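Local structure of protein LRIM1 (Anopheles gambiae, 3O53) at residues Q120-I125 and R145-D150; S112-S117 and E140-R145; N130-L135 and K152-D157. The protein acts with its partner APL1C in a heterodimer that regulates complement-like immunity in the mosquito, and is represented here by its leucine-rich repeat domain. All coordinates share one frame; numbering follows the deposited sequence.

Contact 1: residues Q120-I125 and R145-D150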
# COMPACT_ATOMS: atom_id res chain seq x y z
N GLN A 120 -3.94 19.43 -4.65
CA GLN A 120 -2.91 20.19 -3.97
C GLN A 120 -2.65 19.65 -2.56
O GLN A 120 -1.59 19.90 -1.98
CB GLN A 120 -3.31 21.66 -3.89
CG GLN A 120 -3.83 22.24 -5.20
CD GLN A 120 -2.73 22.61 -6.17
OE1 GLN A 120 -1.60 22.89 -5.77
NE2 GLN A 120 -3.05 22.61 -7.46
N GLY A 121 -3.62 18.94 -2.00
CA GLY A 121 -3.50 18.43 -0.65
C GLY A 121 -2.82 17.07 -0.64
O GLY A 121 -2.44 16.57 -1.69
N LYS A 122 -2.67 16.50 0.55
CA LYS A 122 -2.12 15.16 0.69
C LYS A 122 -3.22 14.11 0.54
O LYS A 122 -4.40 14.40 0.75
CB LYS A 122 -1.44 15.02 2.06
CG LYS A 122 -0.15 15.81 2.16
CD LYS A 122 0.44 15.76 3.56
CE LYS A 122 1.80 16.44 3.61
NZ LYS A 122 2.37 16.51 4.99
N LYS A 123 -2.83 12.89 0.19
CA LYS A 123 -3.78 11.79 -0.02
C LYS A 123 -3.44 10.59 0.85
O LYS A 123 -2.28 10.23 1.00
CB LYS A 123 -3.75 11.35 -1.49
CG LYS A 123 -4.40 12.30 -2.45
CD LYS A 123 -4.48 11.70 -3.85
CE LYS A 123 -3.22 11.95 -4.65
NZ LYS A 123 -3.19 13.32 -5.25
N ASN A 124 -4.46 9.95 1.41
CA ASN A 124 -4.29 8.70 2.12
C ASN A 124 -5.09 7.66 1.33
O ASN A 124 -6.29 7.81 1.15
CB ASN A 124 -4.79 8.82 3.56
CG ASN A 124 -3.97 9.80 4.38
OD1 ASN A 124 -2.76 9.65 4.52
ND2 ASN A 124 -4.62 10.83 4.90
N ILE A 125 -4.41 6.63 0.85
CA ILE A 125 -5.00 5.71 -0.13
C ILE A 125 -4.95 4.28 0.39
O ILE A 125 -3.88 3.74 0.65
CB ILE A 125 -4.23 5.78 -1.46
CG1 ILE A 125 -4.44 7.15 -2.11
CG2 ILE A 125 -4.69 4.64 -2.41
CD1 ILE A 125 -3.51 7.42 -3.29
N ARG A 145 1.85 13.41 -3.82
CA ARG A 145 1.54 13.94 -2.49
C ARG A 145 0.78 12.92 -1.65
O ARG A 145 -0.02 13.26 -0.78
CB ARG A 145 0.77 15.26 -2.60
CG ARG A 145 1.55 16.34 -3.35
CD ARG A 145 0.93 17.72 -3.22
NE ARG A 145 0.67 18.06 -1.82
CZ ARG A 145 1.61 18.41 -0.94
NH1 ARG A 145 2.88 18.47 -1.31
NH2 ARG A 145 1.27 18.70 0.31
N VAL A 146 1.06 11.65 -1.91
CA VAL A 146 0.54 10.57 -1.09
C VAL A 146 1.25 10.54 0.26
O VAL A 146 2.47 10.66 0.36
CB VAL A 146 0.73 9.22 -1.79
CG1 VAL A 146 0.14 8.11 -0.95
CG2 VAL A 146 0.08 9.25 -3.17
N GLN A 147 0.48 10.37 1.32
CA GLN A 147 1.02 10.32 2.66
C GLN A 147 1.01 8.88 3.15
O GLN A 147 1.98 8.39 3.71
CB GLN A 147 0.18 11.21 3.58
CG GLN A 147 0.66 11.24 5.03
CD GLN A 147 0.06 12.38 5.82
OE1 GLN A 147 -1.14 12.61 5.79
NE2 GLN A 147 0.90 13.10 6.55
N TYR A 148 -0.10 8.19 2.92
CA TYR A 148 -0.26 6.81 3.35
C TYR A 148 -0.70 5.99 2.14
O TYR A 148 -1.67 6.34 1.48
CB TYR A 148 -1.30 6.75 4.46
CG TYR A 148 -1.56 5.37 5.00
CD1 TYR A 148 -0.99 4.94 6.19
CD2 TYR A 148 -2.39 4.49 4.32
CE1 TYR A 148 -1.23 3.68 6.69
CE2 TYR A 148 -2.64 3.22 4.81
CZ TYR A 148 -2.06 2.82 5.99
OH TYR A 148 -2.31 1.56 6.45
N LEU A 149 0.01 4.91 1.84
CA LEU A 149 -0.32 4.08 0.69
C LEU A 149 -0.31 2.62 1.08
O LEU A 149 0.75 2.05 1.36
CB LEU A 149 0.65 4.31 -0.46
CG LEU A 149 0.37 3.50 -1.74
CD1 LEU A 149 -1.08 3.67 -2.23
CD2 LEU A 149 1.32 3.90 -2.85
N ASP A 150 -1.49 2.01 1.10
CA ASP A 150 -1.61 0.61 1.44
C ASP A 150 -1.96 -0.18 0.19
O ASP A 150 -3.06 -0.07 -0.34
CB ASP A 150 -2.67 0.39 2.51
CG ASP A 150 -2.76 -1.06 2.96
OD1 ASP A 150 -1.85 -1.84 2.62
OD2 ASP A 150 -3.73 -1.42 3.65
O HOH W 1 3.42 13.77 5.12
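Gln147 N drives its hydrogen almost straight (176°) at Lys123 O, 2.8 Å away and in the carbonyl plane, while Val146 CA makes a C-H...O contact with the same oxygen. The parallel ladder continues from Tyr148 O, which accepts Ile125 N at 2.8 Å, to Ile125 O, which accepts Asp150 N at 3.0 Å. Between Lys123 and Asn124 a beta bulge shifts the register by one residue, putting Lys123 opposite Val146 but Asn124 opposite Tyr148. On the face that carries Asn124 and Tyr148, the amides of Asn124 and Gln147 run side by side, nearly coplanar at 6°. Asn124 OD1 lies 3.2 Å from Tyr148 CB, and a water joins Lys122 NZ to Gln147 NE2, weakly on the glutamine side; the firmer partner of NE2 is Glu172. Ile125 and Leu149 point together into the core, with CG2 of the isoleucine 3.7 Å from CD1 of the leucine. Just before strand 146-150, Arg145 bends at chi3 (51°), bringing NE to a weak bond with Gly121 O. Strand 103-105 pairs with strand 123-126 on one side and strand 173-175 with strand 146-150 on the other, within the row of parallel strands of the leucine-rich repeat solenoid.

Contact 2: residues S112-S117 and E140-R145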
# COMPACT_ATOMS: atom_id res chain seq x y z
N SER A 112 -8.14 -2.68 -10.69
CA SER A 112 -6.91 -2.76 -11.45
C SER A 112 -6.48 -1.39 -11.97
O SER A 112 -5.39 -1.26 -12.53
CB SER A 112 -7.03 -3.76 -12.61
OG SER A 112 -8.06 -3.37 -13.52
N ARG A 113 -7.32 -0.36 -11.79
CA ARG A 113 -6.97 1.00 -12.23
C ARG A 113 -7.54 2.04 -11.26
O ARG A 113 -8.71 1.99 -10.90
CB ARG A 113 -7.51 1.31 -13.65
CG ARG A 113 -7.18 0.29 -14.74
CD ARG A 113 -5.77 0.45 -15.34
NE ARG A 113 -5.05 -0.82 -15.25
CZ ARG A 113 -4.77 -1.64 -16.25
NH1 ARG A 113 -5.12 -1.36 -17.50
NH2 ARG A 113 -4.11 -2.76 -16.00
N VAL A 114 -6.70 2.99 -10.84
CA VAL A 114 -7.17 4.13 -10.06
C VAL A 114 -6.64 5.40 -10.69
O VAL A 114 -5.49 5.46 -11.14
CB VAL A 114 -6.68 4.06 -8.59
CG1 VAL A 114 -7.36 5.13 -7.75
CG2 VAL A 114 -6.96 2.68 -8.00
N SER A 115 -7.48 6.43 -10.74
CA SER A 115 -7.09 7.72 -11.31
C SER A 115 -7.56 8.81 -10.36
O SER A 115 -8.68 8.75 -9.88
CB SER A 115 -7.74 7.91 -12.68
OG SER A 115 -7.56 6.76 -13.51
N CYS A 116 -6.71 9.80 -10.10
CA CYS A 116 -7.06 10.90 -9.22
C CYS A 116 -6.74 12.23 -9.90
O CYS A 116 -5.60 12.46 -10.29
CB CYS A 116 -6.28 10.79 -7.90
SG CYS A 116 -6.30 9.14 -7.14
N SER A 117 -7.74 13.10 -10.06
CA SER A 117 -7.53 14.42 -10.67
C SER A 117 -6.47 15.21 -9.91
O SER A 117 -6.36 15.10 -8.69
CB SER A 117 -8.83 15.22 -10.65
OG SER A 117 -9.87 14.52 -11.31
N GLU A 140 -0.82 9.34 -12.37
CA GLU A 140 0.21 10.16 -11.74
C GLU A 140 -0.38 11.02 -10.62
O GLU A 140 0.26 11.24 -9.60
CB GLU A 140 0.97 10.98 -12.79
CG GLU A 140 1.88 10.07 -13.65
CD GLU A 140 2.56 10.79 -14.82
OE1 GLU A 140 2.54 12.03 -14.87
OE2 GLU A 140 3.15 10.10 -15.68
N GLY A 141 -1.63 11.45 -10.80
CA GLY A 141 -2.34 12.15 -9.75
C GLY A 141 -2.42 11.31 -8.48
O GLY A 141 -2.18 11.81 -7.38
N CYS A 142 -2.72 10.02 -8.63
CA CYS A 142 -2.82 9.11 -7.49
C CYS A 142 -1.46 8.83 -6.85
O CYS A 142 -1.41 8.31 -5.74
CB CYS A 142 -3.45 7.78 -7.92
SG CYS A 142 -5.19 7.91 -8.35
N ARG A 143 -0.38 9.16 -7.54
CA ARG A 143 0.96 8.94 -6.98
C ARG A 143 1.63 10.24 -6.53
O ARG A 143 2.81 10.25 -6.21
CB ARG A 143 1.84 8.17 -7.99
CG ARG A 143 1.41 6.70 -8.10
CD ARG A 143 2.24 5.90 -9.10
NE ARG A 143 1.74 6.04 -10.46
CZ ARG A 143 2.44 6.52 -11.49
NH1 ARG A 143 3.70 6.91 -11.33
NH2 ARG A 143 1.89 6.59 -12.69
N SER A 144 0.86 11.33 -6.50
CA SER A 144 1.38 12.64 -6.06
C SER A 144 0.90 13.01 -4.67
O SER A 144 -0.30 12.98 -4.38
CB SER A 144 0.96 13.75 -7.03
OG SER A 144 1.29 13.44 -8.37
N ARG A 145 1.85 13.41 -3.82
CA ARG A 145 1.54 13.94 -2.49
C ARG A 145 0.78 12.92 -1.65
O ARG A 145 -0.02 13.26 -0.78
CB ARG A 145 0.77 15.26 -2.60
CG ARG A 145 1.55 16.34 -3.35
CD ARG A 145 0.93 17.72 -3.22
NE ARG A 145 0.67 18.06 -1.82
CZ ARG A 145 1.61 18.41 -0.94
NH1 ARG A 145 2.88 18.47 -1.31
NH2 ARG A 145 1.27 18.70 0.31
O HOH W 2 -3.50 14.81 -7.65
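Cys116 and Cys142 close a disulfide on the leucine-rich repeat solenoid, tying strand 113-116 to the turn at 140-142. That strand is the last of a small parallel sheet formed with 73-76 and 91-97, separate from the long row of repeat strands, so the bond joins the edge of this second sheet to the turn that precedes strand 146-150, in the following coil. The two SG atoms are 2.1 Å apart, and the torsion about the S-S bond, 92°, is close to the relaxed value and gives a right-handed disulfide. Each sulfur lies beside its own backbone N; in Cys116, chi1 of -48° swings SG anti to the carbonyl carbon and off the strand toward the turn. Cys142, its SG placed the same way, reaches back to meet it. Val114, two residues earlier on the strand, lays CG1 3.6 Å from Cys142 SG and so packs apolar surface against the bridge. Both half-cystines are also positioned through Asp139, whose OD1 accepts the backbone N-H of Cys116 and of Cys142. The turn carrying Cys142 is held from within: Glu140 O takes Arg143 N at 3.0 Å and Ser144 OG at 2.7 Å, the two donors arriving from opposite faces of the carbonyl plane. Arg143 NH1 donates to Glu163 O. Gly141, with no side chain in the way, lets its backbone come right up to the end of the strand. Its CA makes a C-H...O contact with Cys116 O at 3.3 Å and 162°, and a water donates both to Ser117 O (3.1 Å) and to Gly141 O (3.3 Å).

Contact 3: residues N130-L135 and K152-D157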
# COMPACT_ATOMS: atom_id res chain seq x y z
N ASN A 130 -6.89 -6.03 -3.80
CA ASN A 130 -7.46 -5.68 -5.08
C ASN A 130 -6.69 -6.43 -6.18
O ASN A 130 -6.07 -7.45 -5.89
CB ASN A 130 -7.41 -4.16 -5.26
CG ASN A 130 -8.59 -3.47 -4.60
OD1 ASN A 130 -9.73 -3.63 -5.03
ND2 ASN A 130 -8.32 -2.70 -3.55
N LYS A 131 -6.72 -5.93 -7.41
CA LYS A 131 -6.05 -6.60 -8.52
C LYS A 131 -4.98 -5.72 -9.17
O LYS A 131 -4.78 -5.76 -10.37
CB LYS A 131 -7.07 -7.01 -9.59
CG LYS A 131 -8.29 -7.73 -9.04
CD LYS A 131 -7.93 -9.09 -8.46
CE LYS A 131 -7.95 -10.17 -9.52
NZ LYS A 131 -7.81 -11.53 -8.92
N ILE A 132 -4.31 -4.92 -8.36
CA ILE A 132 -3.28 -4.04 -8.86
C ILE A 132 -2.03 -4.87 -9.18
O ILE A 132 -1.58 -5.66 -8.36
CB ILE A 132 -2.97 -2.92 -7.82
CG1 ILE A 132 -4.18 -1.98 -7.74
CG2 ILE A 132 -1.71 -2.13 -8.19
CD1 ILE A 132 -4.18 -1.07 -6.53
N THR A 133 -1.49 -4.72 -10.38
CA THR A 133 -0.31 -5.48 -10.77
C THR A 133 0.93 -4.60 -10.97
O THR A 133 2.03 -5.12 -11.12
CB THR A 133 -0.58 -6.27 -12.06
OG1 THR A 133 -0.76 -5.35 -13.14
CG2 THR A 133 -1.83 -7.12 -11.91
N MET A 134 0.77 -3.29 -10.96
CA MET A 134 1.91 -2.39 -11.09
C MET A 134 1.56 -1.01 -10.53
O MET A 134 0.39 -0.62 -10.51
CB MET A 134 2.37 -2.29 -12.57
CG MET A 134 1.35 -1.73 -13.56
SD MET A 134 2.00 -1.53 -15.26
CE MET A 134 2.74 -3.11 -15.55
N LEU A 135 2.57 -0.28 -10.06
CA LEU A 135 2.33 1.04 -9.50
C LEU A 135 1.70 1.98 -10.53
O LEU A 135 0.92 2.85 -10.16
CB LEU A 135 3.62 1.64 -8.92
CG LEU A 135 4.12 0.97 -7.64
CD1 LEU A 135 5.35 1.69 -7.07
CD2 LEU A 135 3.01 0.89 -6.59
N LYS A 152 -1.19 -3.67 0.12
CA LYS A 152 -1.01 -5.06 0.51
C LYS A 152 -2.03 -5.98 -0.16
O LYS A 152 -3.12 -5.54 -0.56
CB LYS A 152 -1.10 -5.21 2.04
CG LYS A 152 -2.51 -5.14 2.62
CD LYS A 152 -2.48 -5.62 4.09
CE LYS A 152 -3.79 -5.39 4.82
NZ LYS A 152 -3.99 -3.95 5.14
N LEU A 153 -1.68 -7.26 -0.28
CA LEU A 153 -2.56 -8.27 -0.87
C LEU A 153 -2.97 -7.90 -2.28
O LEU A 153 -4.11 -8.11 -2.68
CB LEU A 153 -3.82 -8.49 -0.01
CG LEU A 153 -3.60 -9.13 1.37
CD1 LEU A 153 -4.91 -9.19 2.15
CD2 LEU A 153 -2.99 -10.53 1.24
N ASN A 154 -2.06 -7.34 -3.05
CA ASN A 154 -2.32 -7.17 -4.46
C ASN A 154 -1.42 -8.11 -5.26
O ASN A 154 -0.93 -9.10 -4.73
CB ASN A 154 -2.19 -5.69 -4.87
CG ASN A 154 -3.45 -4.90 -4.57
OD1 ASN A 154 -4.43 -4.97 -5.31
ND2 ASN A 154 -3.45 -4.16 -3.47
N GLU A 155 -1.24 -7.84 -6.54
CA GLU A 155 -0.48 -8.75 -7.39
C GLU A 155 0.70 -8.05 -8.04
O GLU A 155 1.08 -8.36 -9.18
CB GLU A 155 -1.41 -9.32 -8.46
CG GLU A 155 -2.49 -10.22 -7.88
CD GLU A 155 -3.57 -10.55 -8.89
OE1 GLU A 155 -3.35 -10.30 -10.10
OE2 GLU A 155 -4.63 -11.06 -8.48
N ILE A 156 1.30 -7.11 -7.32
CA ILE A 156 2.41 -6.35 -7.87
C ILE A 156 3.68 -7.22 -8.05
O ILE A 156 4.05 -8.00 -7.18
CB ILE A 156 2.68 -5.10 -7.01
CG1 ILE A 156 1.44 -4.19 -7.05
CG2 ILE A 156 3.92 -4.33 -7.51
CD1 ILE A 156 1.39 -3.17 -5.93
N ASP A 157 4.32 -7.09 -9.21
CA ASP A 157 5.44 -7.95 -9.57
C ASP A 157 6.78 -7.25 -9.38
O ASP A 157 7.80 -7.89 -9.11
CB ASP A 157 5.30 -8.39 -11.04
CG ASP A 157 6.04 -9.66 -11.34
OD1 ASP A 157 5.83 -10.65 -10.61
OD2 ASP A 157 6.82 -9.68 -12.31
O HOH W 3 4.63 -4.92 -11.37
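The asparagine ladder of the leucine-rich repeats passes through this contact, where Asn154 of one turn reaches the backbone of the preceding turn just past Asn130. Asn154 OD1 takes the N-H of Ile132 at 3.1 Å and 165° and, more weakly and at a poor angle, that of Asn130. The oxygen is modelled too close to the Asn130 backbone, so its exact place is less sure. On the other branch of the amide, ND2 donates to Leu127 O and Leu151 O, which leaves the buried side chain bonded on both sides and fixes which way round it sits. With chi1 at -83°, CG stands anti to the carbonyl carbon, and this carries the amide across to the neighbouring turn. Asn130 plays the same part one turn earlier, giving ND2 to Ala106 O and Leu127 O and receiving Ile111 N at OD1. Beyond the ladder, Glu155 N donates to Ile132 O at 2.9 Å, nearly along the C=O axis. At the surface Lys131 curls at chi2 and chi3 beside the extended Glu155, and NZ meets OE2 in a weak salt bridge of 3.2 Å. Toward the core Ile132 and Ile156 lie side by side, CG2 of the first 3.9 Å from CG1 of the second. A water finishes the contact, donating to Thr133 O at 2.6 Å and accepting from Asp157 N at 3.1 Å. Stacked asparagines followed two places on by stacked aliphatic residues are the signature of the leucine-rich repeat solenoid.

From the N terminus the chain lays down 112-117, 120-125 and 130-135 in turn, opening contacts 2, 1 and 3, then closes them in the same order at 140-145, 145-150 and 152-157. No contact nests inside another; every pair crosses, as expected when successive coils of a solenoid lie side by side. Contact 2 links the small second sheet to the turn before strand 146-150, contact 1 pairs adjacent repeat strands, and contact 3 joins the loops that follow those strands. Contacts 1 and 2 share Arg145 and also meet where Lys123 NZ makes weak hydrogen bonds with Gly141 O and Ser144 O. Contacts 1 and 3 are neighbours in sequence, their centres about 18 Å apart.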